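Local coordinates for Lin2722 protein (Listeria innocua, PDB 3DS8), which is of unknown function but belongs to an alpha/beta-hydrolase family, and a triad-like geometry is consistent with hydrolytic activity, at residues D75-L80 against E113-D118; A107-A112 against D159-N164. One frame throughout, in Å; residues are numbered along the deposited sequence.

Contact 1: D75-L80 against E113-D118; sequences DWSKWL and EDYAGD
Ser77 and Lys78 of helix 73-91 face Tyr115, just past the end of helix 103-114, across backbones whose nearest CA atoms, those of Ser77 and Asp114, are 8.7 Å apart. Both helices belong to the alpha/beta-hydrolase fold. The second forms the crossover between the neighbouring parallel strands 95-101 and 123-130, and the contact lies at its C-terminal end, where the backbone of Tyr115 departs from helical geometry and starts a type I beta turn closed by Asp118 N to Tyr115 O at 3.0 Å. With its OG anti to the backbone N (chi1 -179°), Ser77 brings this oxygen to the edge of the Tyr115 ring, near its plane, 3.7 Å from CE2. The phenol runs on past Ser77 to Lys78, crossing that side chain at about a right angle and setting its OH 3.8 Å from Lys78 CA. One ring face of Tyr115 is backed by the CB of Asp114, and Tyr111 meets the ring edge-to-face, so the phenol is held on more than one side. No direct hydrogen bond links the two segments; the polar groups meet through one water. It donates to Asp114 OD2 and also bonds to Ser77 OG and Tyr115 OH, its three partners spread round it at angles near tetrahedral. The amine of Lys78 bends back at its end toward the carboxylate of Asp114 without pairing with it, the NZ to OD2 gap being 5.3 Å; at this range its charge could still favour the ionised form of the acid. At the centre the shared water lies 2.6 Å from Asp114 OD2, and 2.8 Å from both Ser77 OG and Tyr115 OH.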
loop_
_atom_site.group_PDB
_atom_site.type_symbol
_atom_site.label_atom_id
_atom_site.label_comp_id
_atom_site.label_asym_id
_atom_site.label_seq_id
_atom_site.Cartn_x
_atom_site.Cartn_y
_atom_site.Cartn_z
ATOM N N ASP A 75 3.963 3.495 -13.752
ATOM C CA ASP A 75 5.007 2.613 -14.316
ATOM C C ASP A 75 5.332 1.432 -13.375
ATOM O O ASP A 75 5.428 0.250 -13.824
ATOM C CB ASP A 75 6.264 3.376 -14.631
ATOM C CG ASP A 75 6.143 4.163 -15.951
ATOM O OD1 ASP A 75 5.254 3.872 -16.759
ATOM O OD2 ASP A 75 6.917 5.059 -16.159
ATOM N N TRP A 76 5.448 1.735 -12.096
ATOM C CA TRP A 76 5.640 0.673 -11.097
ATOM C C TRP A 76 4.520 -0.386 -11.175
ATOM O O TRP A 76 4.788 -1.592 -11.141
ATOM C CB TRP A 76 5.716 1.251 -9.687
ATOM C CG TRP A 76 7.049 1.794 -9.325
ATOM C CD1 TRP A 76 8.114 2.036 -10.130
ATOM C CD2 TRP A 76 7.438 2.179 -8.014
ATOM N NE1 TRP A 76 9.164 2.568 -9.392
ATOM C CE2 TRP A 76 8.767 2.655 -8.081
ATOM C CE3 TRP A 76 6.791 2.133 -6.772
ATOM C CZ2 TRP A 76 9.457 3.126 -6.952
ATOM C CZ3 TRP A 76 7.485 2.581 -5.644
ATOM C CH2 TRP A 76 8.793 3.091 -5.752
ATOM N N SER A 77 3.277 0.057 -11.229
ATOM C CA SER A 77 2.152 -0.884 -11.299
ATOM C C SER A 77 2.236 -1.821 -12.491
ATOM O O SER A 77 1.955 -3.018 -12.364
ATOM C CB SER A 77 0.859 -0.121 -11.332
ATOM O OG SER A 77 -0.260 -0.984 -11.378
ATOM N N LYS A 78 2.570 -1.277 -13.672
ATOM C CA LYS A 78 2.769 -2.098 -14.885
ATOM C C LYS A 78 3.890 -3.113 -14.717
ATOM O O LYS A 78 3.740 -4.270 -15.097
ATOM C CB LYS A 78 3.084 -1.205 -16.086
ATOM C CG LYS A 78 1.937 -0.320 -16.501
ATOM C CD LYS A 78 2.310 0.486 -17.746
ATOM C CE LYS A 78 1.518 1.765 -17.831
ATOM N NZ LYS A 78 0.039 1.518 -17.646
ATOM N N TRP A 79 5.001 -2.693 -14.114
ATOM C CA TRP A 79 6.124 -3.605 -13.871
ATOM C C TRP A 79 5.796 -4.658 -12.799
ATOM O O TRP A 79 6.189 -5.832 -12.918
ATOM C CB TRP A 79 7.386 -2.835 -13.510
ATOM C CG TRP A 79 7.789 -1.875 -14.549
ATOM C CD1 TRP A 79 7.545 -1.949 -15.896
ATOM C CD2 TRP A 79 8.523 -0.673 -14.337
ATOM N NE1 TRP A 79 8.058 -0.825 -16.536
ATOM C CE2 TRP A 79 8.669 -0.034 -15.596
ATOM C CE3 TRP A 79 9.065 -0.064 -13.218
ATOM C CZ2 TRP A 79 9.359 1.178 -15.741
ATOM C CZ3 TRP A 79 9.733 1.155 -13.364
ATOM C CH2 TRP A 79 9.903 1.737 -14.608
ATOM N N LEU A 80 5.068 -4.238 -11.774
ATOM C CA LEU A 80 4.581 -5.159 -10.748
ATOM C C LEU A 80 3.696 -6.244 -11.363
ATOM O O LEU A 80 3.864 -7.423 -11.040
ATOM C CB LEU A 80 3.822 -4.386 -9.674
ATOM C CG LEU A 80 3.194 -5.164 -8.517
ATOM C CD1 LEU A 80 4.294 -5.877 -7.742
ATOM C CD2 LEU A 80 2.421 -4.205 -7.629
ATOM N N GLU A 113 -6.884 -1.089 -9.130
ATOM C CA GLU A 113 -7.842 -0.600 -10.116
ATOM C C GLU A 113 -7.703 -1.208 -11.494
ATOM O O GLU A 113 -8.712 -1.302 -12.216
ATOM C CB GLU A 113 -7.843 0.940 -10.202
ATOM C CG GLU A 113 -8.433 1.579 -8.948
ATOM C CD GLU A 113 -8.721 3.033 -9.086
ATOM O OE1 GLU A 113 -8.158 3.660 -10.018
ATOM O OE2 GLU A 113 -9.546 3.556 -8.275
ATOM N N ASP A 114 -6.498 -1.630 -11.880
ATOM C CA ASP A 114 -6.228 -1.959 -13.251
ATOM C C ASP A 114 -6.273 -3.451 -13.505
ATOM O O ASP A 114 -6.482 -3.851 -14.633
ATOM C CB ASP A 114 -4.864 -1.420 -13.684
ATOM C CG ASP A 114 -4.832 0.088 -13.822
ATOM O OD1 ASP A 114 -5.904 0.750 -13.762
ATOM O OD2 ASP A 114 -3.714 0.624 -13.948
ATOM N N TYR A 115 -6.060 -4.272 -12.485
ATOM C CA TYR A 115 -5.968 -5.742 -12.685
ATOM C C TYR A 115 -6.876 -6.625 -11.831
ATOM O O TYR A 115 -6.662 -7.825 -11.772
ATOM C CB TYR A 115 -4.520 -6.203 -12.482
ATOM C CG TYR A 115 -3.557 -5.350 -13.260
ATOM C CD1 TYR A 115 -3.652 -5.239 -14.632
ATOM C CD2 TYR A 115 -2.611 -4.563 -12.597
ATOM C CE1 TYR A 115 -2.785 -4.408 -15.336
ATOM C CE2 TYR A 115 -1.757 -3.757 -13.266
ATOM C CZ TYR A 115 -1.820 -3.665 -14.623
ATOM O OH TYR A 115 -0.941 -2.839 -15.290
ATOM N N ALA A 116 -7.888 -6.053 -11.163
ATOM C CA ALA A 116 -8.810 -6.858 -10.331
ATOM C C ALA A 116 -9.430 -8.072 -11.075
ATOM O O ALA A 116 -9.602 -9.151 -10.481
ATOM C CB ALA A 116 -9.909 -5.950 -9.740
ATOM N N GLY A 117 -9.748 -7.918 -12.356
ATOM C CA GLY A 117 -10.349 -9.017 -13.132
ATOM C C GLY A 117 -9.380 -10.025 -13.765
ATOM O O GLY A 117 -9.794 -10.969 -14.446
ATOM N N ASP A 118 -8.090 -9.839 -13.541
ATOM C CA ASP A 118 -7.080 -10.510 -14.353
ATOM C C ASP A 118 -6.623 -11.768 -13.628
ATOM O O ASP A 118 -5.910 -11.676 -12.642
ATOM C CB ASP A 118 -5.904 -9.557 -14.616
ATOM C CG ASP A 118 -4.924 -10.105 -15.622
ATOM O OD1 ASP A 118 -4.806 -11.357 -15.726
ATOM O OD2 ASP A 118 -4.286 -9.291 -16.335
HETATM O O HOH W 1 -1.300 -0.423 -13.895
#

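Contact 2: A107-A112 against D159-N164; sequences ALTYYA and DYFIKN
Phe161 turns an edge of its ring onto the face of Tyr110, with centroids 4.9 Å apart and planes at 56°, and this edge-to-face pair organises the contact. Phe161 CE1 sits above the middle of the Tyr110 ring, and Phe161 CZ approaches Tyr110 CE2 to 3.7 Å. Tyr160 comes to the same tyrosine differently: Tyr110 CE1 lies over one face of the Tyr160 ring, displaced toward its rim and 3.6 Å from CD2. The planes of these two tyrosines make 47°, which is neither a stack nor a T. Tyr160 and Phe161, adjacent on helix 156-163, both approach Tyr110 from the same side of its ring plane, Phe161 over the centre and Tyr160 obliquely beyond the rim, completing a three-ring aromatic cluster. Thr109 adds the fourth side chain. Its CG2, anti to the backbone N, is carried out over the Phe161 face in a CH-pi contact, 3.8 Å from the ring centroid, while OG1 stays back beside the backbone and bonds to Gly105 O within its own helix. The axes of 107-112 and 159-163 run in broadly the same direction, 33° apart, and come no closer than 10.8 Å, a distance that the rings span. Phe134 adds further apolar cover by touching both Thr109 and Phe161, and Phe202 meets the Phe161 ring. The join thus ties the helix after strand 95-101 to helix 156-163 of the alpha/beta-hydrolase fold. No hydrogen bond crosses between the segments: the cohesion is aromatic and dispersive, and the hydroxyl of Tyr160 is satisfied beyond it by Asp114.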
loop_
_atom_site.group_PDB
_atom_site.type_symbol
_atom_site.label_atom_id
_atom_site.label_comp_id
_atom_site.label_asym_id
_atom_site.label_seq_id
_atom_site.Cartn_x
_atom_site.Cartn_y
_atom_site.Cartn_z
ATOM N N ALA A 107 1.383 2.618 -6.300
ATOM C CA ALA A 107 1.528 1.498 -7.238
ATOM C C ALA A 107 0.513 0.390 -6.951
ATOM O O ALA A 107 -0.158 -0.124 -7.875
ATOM C CB ALA A 107 2.985 0.957 -7.197
ATOM N N LEU A 108 0.315 0.065 -5.678
ATOM C CA LEU A 108 -0.702 -0.907 -5.327
ATOM C C LEU A 108 -2.114 -0.457 -5.701
ATOM O O LEU A 108 -2.966 -1.292 -5.957
ATOM C CB LEU A 108 -0.622 -1.251 -3.842
ATOM C CG LEU A 108 0.587 -2.058 -3.351
ATOM C CD1 LEU A 108 0.650 -2.097 -1.817
ATOM C CD2 LEU A 108 0.568 -3.478 -3.959
ATOM N N THR A 109 -2.388 0.844 -5.589
ATOM C CA THR A 109 -3.709 1.384 -5.882
ATOM C C THR A 109 -3.998 1.321 -7.402
ATOM O O THR A 109 -5.070 0.860 -7.835
ATOM C CB THR A 109 -3.824 2.809 -5.344
ATOM O OG1 THR A 109 -3.591 2.785 -3.929
ATOM C CG2 THR A 109 -5.218 3.439 -5.653
ATOM N N TYR A 110 -3.030 1.680 -8.215
ATOM C CA TYR A 110 -3.143 1.403 -9.649
ATOM C C TYR A 110 -3.343 -0.091 -9.915
ATOM O O TYR A 110 -4.158 -0.479 -10.734
ATOM C CB TYR A 110 -1.884 1.868 -10.399
ATOM C CG TYR A 110 -1.892 3.314 -10.727
ATOM C CD1 TYR A 110 -2.698 3.796 -11.744
ATOM C CD2 TYR A 110 -1.087 4.215 -10.035
ATOM C CE1 TYR A 110 -2.703 5.150 -12.055
ATOM C CE2 TYR A 110 -1.081 5.567 -10.350
ATOM C CZ TYR A 110 -1.892 6.025 -11.341
ATOM O OH TYR A 110 -1.914 7.371 -11.717
ATOM N N TYR A 111 -2.585 -0.951 -9.228
ATOM C CA TYR A 111 -2.746 -2.423 -9.423
ATOM C C TYR A 111 -4.168 -2.883 -9.059
ATOM O O TYR A 111 -4.796 -3.665 -9.754
ATOM C CB TYR A 111 -1.702 -3.126 -8.557
ATOM C CG TYR A 111 -1.611 -4.634 -8.714
ATOM C CD1 TYR A 111 -0.673 -5.215 -9.559
ATOM C CD2 TYR A 111 -2.453 -5.473 -7.971
ATOM C CE1 TYR A 111 -0.592 -6.622 -9.657
ATOM C CE2 TYR A 111 -2.392 -6.867 -8.057
ATOM C CZ TYR A 111 -1.464 -7.431 -8.892
ATOM O OH TYR A 111 -1.412 -8.796 -8.918
ATOM N N ALA A 112 -4.694 -2.350 -7.965
ATOM C CA ALA A 112 -6.025 -2.670 -7.514
ATOM C C ALA A 112 -7.080 -2.253 -8.518
ATOM O O ALA A 112 -8.092 -2.978 -8.714
ATOM C CB ALA A 112 -6.284 -1.982 -6.172
ATOM N N ASP A 159 -7.877 12.125 -10.395
ATOM C CA ASP A 159 -8.955 11.981 -11.361
ATOM C C ASP A 159 -9.036 10.520 -11.853
ATOM O O ASP A 159 -10.123 9.975 -12.037
ATOM C CB ASP A 159 -8.749 12.926 -12.580
ATOM C CG ASP A 159 -8.925 14.418 -12.248
ATOM O OD1 ASP A 159 -9.554 14.790 -11.232
ATOM O OD2 ASP A 159 -8.440 15.231 -13.074
ATOM N N TYR A 160 -7.878 9.908 -12.093
ATOM C CA TYR A 160 -7.812 8.534 -12.563
ATOM C C TYR A 160 -8.396 7.595 -11.500
ATOM O O TYR A 160 -9.215 6.746 -11.807
ATOM C CB TYR A 160 -6.346 8.125 -12.856
ATOM C CG TYR A 160 -6.218 6.721 -13.436
ATOM C CD1 TYR A 160 -6.091 6.532 -14.805
ATOM C CD2 TYR A 160 -6.191 5.603 -12.610
ATOM C CE1 TYR A 160 -5.985 5.255 -15.336
ATOM C CE2 TYR A 160 -6.090 4.344 -13.127
ATOM C CZ TYR A 160 -5.981 4.176 -14.485
ATOM O OH TYR A 160 -5.866 2.916 -15.040
ATOM N N PHE A 161 -7.936 7.754 -10.270
ATOM C CA PHE A 161 -8.386 6.893 -9.148
ATOM C C PHE A 161 -9.906 6.978 -8.956
ATOM O O PHE A 161 -10.585 5.962 -8.754
ATOM C CB PHE A 161 -7.684 7.252 -7.837
ATOM C CG PHE A 161 -6.205 6.920 -7.786
ATOM C CD1 PHE A 161 -5.660 5.846 -8.488
ATOM C CD2 PHE A 161 -5.371 7.705 -7.022
ATOM C CE1 PHE A 161 -4.305 5.542 -8.407
ATOM C CE2 PHE A 161 -3.982 7.402 -6.886
ATOM C CZ PHE A 161 -3.448 6.337 -7.589
ATOM N N ILE A 162 -10.437 8.186 -9.040
ATOM C CA ILE A 162 -11.890 8.391 -8.970
ATOM C C ILE A 162 -12.635 7.758 -10.126
ATOM O O ILE A 162 -13.640 7.060 -9.912
ATOM C CB ILE A 162 -12.231 9.894 -8.865
ATOM C CG1 ILE A 162 -11.772 10.417 -7.501
ATOM C CG2 ILE A 162 -13.765 10.109 -9.073
ATOM C CD1 ILE A 162 -11.710 11.931 -7.348
ATOM N N LYS A 163 -12.151 7.982 -11.339
ATOM C CA LYS A 163 -12.769 7.433 -12.546
ATOM C C LYS A 163 -12.828 5.911 -12.507
ATOM O O LYS A 163 -13.830 5.309 -12.890
ATOM C CB LYS A 163 -12.011 7.916 -13.797
ATOM C CG LYS A 163 -12.470 7.312 -15.120
ATOM C CD LYS A 163 -11.803 7.991 -16.301
ATOM C CE LYS A 163 -12.225 7.422 -17.647
ATOM N NZ LYS A 163 -11.316 6.355 -18.102
ATOM N N ASN A 164 -11.771 5.295 -12.013
ATOM C CA ASN A 164 -11.646 3.845 -12.091
ATOM C C ASN A 164 -11.979 3.132 -10.798
ATOM O O ASN A 164 -11.742 1.944 -10.677
ATOM C CB ASN A 164 -10.254 3.504 -12.592
ATOM C CG ASN A 164 -10.061 3.916 -14.039
ATOM O OD1 ASN A 164 -9.342 4.877 -14.355
ATOM N ND2 ASN A 164 -10.790 3.263 -14.911
#

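Helix 103-114 serves both contacts, whose centres lie 9 Å apart: its C-terminal end and the Tyr115 that follows meet helix 73-91 in contact 1, and its middle meets helix 156-163 in contact 2. A probable hydrogen bond joins them directly, Asp114 OD1 to Tyr160 OH at 2.5 Å. The carboxylate of Asp114 therefore divides its oxygens, OD2 going to the water of contact 1 and OD1 to the aromatic cluster of contact 2. Tyr110 also touches Ser77, adding a side-chain link between the two. The same helix follows the strand turn bearing Ser102, the likely nucleophile of a probable triad with His222 and Asp188.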